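Local structure of ribulose-1,5-bisphosphate carboxylase/oxygenase large subunit (Rhodopseudomonas palustris, 3QFW) at residues R180-G185 with R220-G225. The protein is a RuBisCO-like protein of the ribulose-bisphosphate carboxylase large-chain family, probably a magnesium-binding lyase. Residues are numbered along the deposited sequence; the frame is centred on the assembly and turned at random.
Sequences RAAAVG and RDEGIG
On the outer layer of the TIM barrel, helix 177-195 meets the C-terminal end of helix 209-222 and the loop that follows it where Ala-181, Ala-182 and Gly-185 face Glu-222 and Ile-224, a worked example of small residues on one helix receiving larger side chains from the end of the next helix and the loop after it. The deeper half rests on Ile-224. It reaches the helical surface with CD1, which lies 3.7 Å from Ala-181 CB and 3.5 Å from Ala-181 O. That carbonyl accepts the backbone bond from Gly-185 N, at 2.8 Å, and the methyl packs against it. One turn on, Gly-185 offers bare backbone, its CA 4.3 Å from Ile-224 CG1. The outer half is made by Glu-222, whose chain, bent at chi2 (-62°), lays its carboxylate alongside Ala-182, with OE2 4.0 Å from Ala-182 CB and OE1 4.0 Å from Ala-182 CA. This is van der Waals contact, and no hydrogen bond joins the two segments. Between the two larger residues Gly-223, at positive phi (73°), closes helix 209-222 in a Schellman motif and turns the chain inward, which brings Ile-224 beneath the helix end. There Ile-224 also touches Ile-219, the loop residue Pro-203, and Tyr-201 of strand 200-202, while Ala-181 packs on Val-218 and Ile-219; Ala-183, pointing away, and Val-184 meet helix 145-157, and the chain beyond Ile-224 enters barrel strand 226-229.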
ATOM      1  N   ARG B 180       9.968  -6.929 -23.718  1.00 39.13           N
ATOM      2  CA  ARG B 180       8.565  -7.362 -23.780  1.00 38.00           C
ATOM      3  C   ARG B 180       7.659  -6.339 -24.471  1.00 39.25           C
ATOM      4  O   ARG B 180       6.820  -6.693 -25.317  1.00 38.31           O
ATOM      5  CB  ARG B 180       8.032  -7.661 -22.375  1.00 36.21           C
ATOM      6  CG  ARG B 180       6.549  -7.970 -22.322  1.00 37.49           C
ATOM      7  CD  ARG B 180       6.107  -8.419 -20.933  1.00 37.05           C
ATOM      8  NE  ARG B 180       5.895  -7.317 -19.992  1.00 34.43           N
ATOM      9  CZ  ARG B 180       6.741  -6.984 -19.023  1.00 35.24           C
ATOM     10  NH1 ARG B 180       7.879  -7.654 -18.875  1.00 32.76           N
ATOM     11  NH2 ARG B 180       6.460  -5.978 -18.203  1.00 32.57           N
ATOM     12  N   ALA B 181       7.811  -5.074 -24.099  1.00 41.39           N
ATOM     13  CA  ALA B 181       6.982  -4.021 -24.673  1.00 39.07           C
ATOM     14  C   ALA B 181       7.194  -3.958 -26.181  1.00 39.55           C
ATOM     15  O   ALA B 181       6.248  -3.767 -26.949  1.00 39.89           O
ATOM     16  CB  ALA B 181       7.296  -2.682 -24.026  1.00 40.76           C
ATOM     17  N   ALA B 182       8.439  -4.132 -26.609  1.00 39.01           N
ATOM     18  CA  ALA B 182       8.754  -4.080 -28.033  1.00 39.29           C
ATOM     19  C   ALA B 182       8.106  -5.246 -28.770  1.00 43.03           C
ATOM     20  O   ALA B 182       7.306  -5.049 -29.684  1.00 44.64           O
ATOM     21  CB  ALA B 182      10.254  -4.069 -28.255  1.00 41.76           C
ATOM     22  N   ALA B 183       8.447  -6.459 -28.352  1.00 42.33           N
ATOM     23  CA  ALA B 183       7.924  -7.671 -28.975  1.00 41.47           C
ATOM     24  C   ALA B 183       6.398  -7.695 -29.013  1.00 41.12           C
ATOM     25  O   ALA B 183       5.801  -8.068 -30.026  1.00 41.33           O
ATOM     26  CB  ALA B 183       8.465  -8.914 -28.256  1.00 40.57           C
ATOM     27  N   VAL B 184       5.764  -7.298 -27.911  1.00 35.66           N
ATOM     28  CA  VAL B 184       4.308  -7.344 -27.828  1.00 40.07           C
ATOM     29  C   VAL B 184       3.648  -6.214 -28.611  1.00 37.95           C
ATOM     30  O   VAL B 184       2.711  -6.441 -29.385  1.00 41.50           O
ATOM     31  CB  VAL B 184       3.810  -7.297 -26.370  1.00 37.21           C
ATOM     32  CG1 VAL B 184       2.290  -7.130 -26.349  1.00 36.54           C
ATOM     33  CG2 VAL B 184       4.229  -8.562 -25.635  1.00 34.80           C
ATOM     34  N   GLY B 185       4.136  -4.997 -28.399  1.00 40.10           N
ATOM     35  CA  GLY B 185       3.585  -3.836 -29.074  1.00 39.55           C
ATOM     36  C   GLY B 185       3.653  -3.993 -30.578  1.00 42.01           C
ATOM     37  O   GLY B 185       2.710  -3.651 -31.288  1.00 41.60           O
ATOM     38  N   ARG B 220       6.097   5.034 -24.669  1.00 44.60           N
ATOM     39  CA  ARG B 220       5.941   6.141 -25.596  1.00 47.19           C
ATOM     40  C   ARG B 220       6.813   5.957 -26.837  1.00 46.05           C
ATOM     41  O   ARG B 220       6.373   6.224 -27.953  1.00 42.62           O
ATOM     42  CB  ARG B 220       6.252   7.469 -24.896  1.00 45.08           C
ATOM     43  CG  ARG B 220       5.470   7.667 -23.598  1.00 48.89           C
ATOM     44  CD  ARG B 220       5.509   9.111 -23.101  1.00 53.44           C
ATOM     45  NE  ARG B 220       4.624   9.979 -23.877  1.00 55.98           N
ATOM     46  CZ  ARG B 220       5.016  11.086 -24.504  1.00 58.24           C
ATOM     47  NH1 ARG B 220       6.285  11.466 -24.444  1.00 54.49           N
ATOM     48  NH2 ARG B 220       4.140  11.812 -25.195  1.00 50.73           N
ATOM     49  N   ASP B 221       8.045   5.499 -26.643  1.00 49.16           N
ATOM     50  CA  ASP B 221       8.956   5.284 -27.766  1.00 48.41           C
ATOM     51  C   ASP B 221       8.479   4.173 -28.699  1.00 46.45           C
ATOM     52  O   ASP B 221       8.724   4.214 -29.905  1.00 44.45           O
ATOM     53  CB  ASP B 221      10.374   4.996 -27.268  1.00 43.69           C
ATOM     54  CG  ASP B 221      10.998   6.190 -26.584  1.00 51.68           C
ATOM     55  OD1 ASP B 221      10.531   7.324 -26.837  1.00 50.60           O
ATOM     56  OD2 ASP B 221      11.952   5.996 -25.793  1.00 52.32           O
ATOM     57  N   GLU B 222       7.797   3.182 -28.136  1.00 43.51           N
ATOM     58  CA  GLU B 222       7.307   2.052 -28.912  1.00 43.83           C
ATOM     59  C   GLU B 222       5.948   2.332 -29.554  1.00 42.65           C
ATOM     60  O   GLU B 222       5.448   1.524 -30.331  1.00 49.40           O
ATOM     61  CB  GLU B 222       7.236   0.797 -28.042  1.00 44.11           C
ATOM     62  CG  GLU B 222       8.596   0.276 -27.600  1.00 44.44           C
ATOM     63  CD  GLU B 222       9.469  -0.129 -28.771  1.00 49.05           C
ATOM     64  OE1 GLU B 222       8.913  -0.500 -29.830  1.00 51.47           O
ATOM     65  OE2 GLU B 222      10.708  -0.074 -28.636  1.00 49.47           O
ATOM     66  N   GLY B 223       5.362   3.480 -29.226  1.00 44.33           N
ATOM     67  CA  GLY B 223       4.076   3.869 -29.779  1.00 40.45           C
ATOM     68  C   GLY B 223       2.926   3.067 -29.195  1.00 43.45           C
ATOM     69  O   GLY B 223       1.872   2.927 -29.821  1.00 43.05           O
ATOM     70  N   ILE B 224       3.134   2.532 -27.994  1.00 42.53           N
ATOM     71  CA  ILE B 224       2.104   1.768 -27.291  1.00 39.96           C
ATOM     72  C   ILE B 224       1.050   2.710 -26.701  1.00 33.61           C
ATOM     73  O   ILE B 224       1.374   3.800 -26.237  1.00 36.77           O
ATOM     74  CB  ILE B 224       2.735   0.885 -26.182  1.00 41.30           C
ATOM     75  CG1 ILE B 224       3.621  -0.197 -26.811  1.00 43.27           C
ATOM     76  CG2 ILE B 224       1.656   0.240 -25.323  1.00 36.03           C
ATOM     77  CD1 ILE B 224       4.605  -0.852 -25.835  1.00 38.85           C
ATOM     78  N   GLY B 225      -0.210   2.292 -26.714  1.00 36.89           N
ATOM     79  CA  GLY B 225      -1.291   3.202 -26.380  1.00 35.03           C
ATOM     80  C   GLY B 225      -1.925   3.061 -25.007  1.00 33.04           C
ATOM     81  O   GLY B 225      -2.837   3.815 -24.667  1.00 33.85           O
TER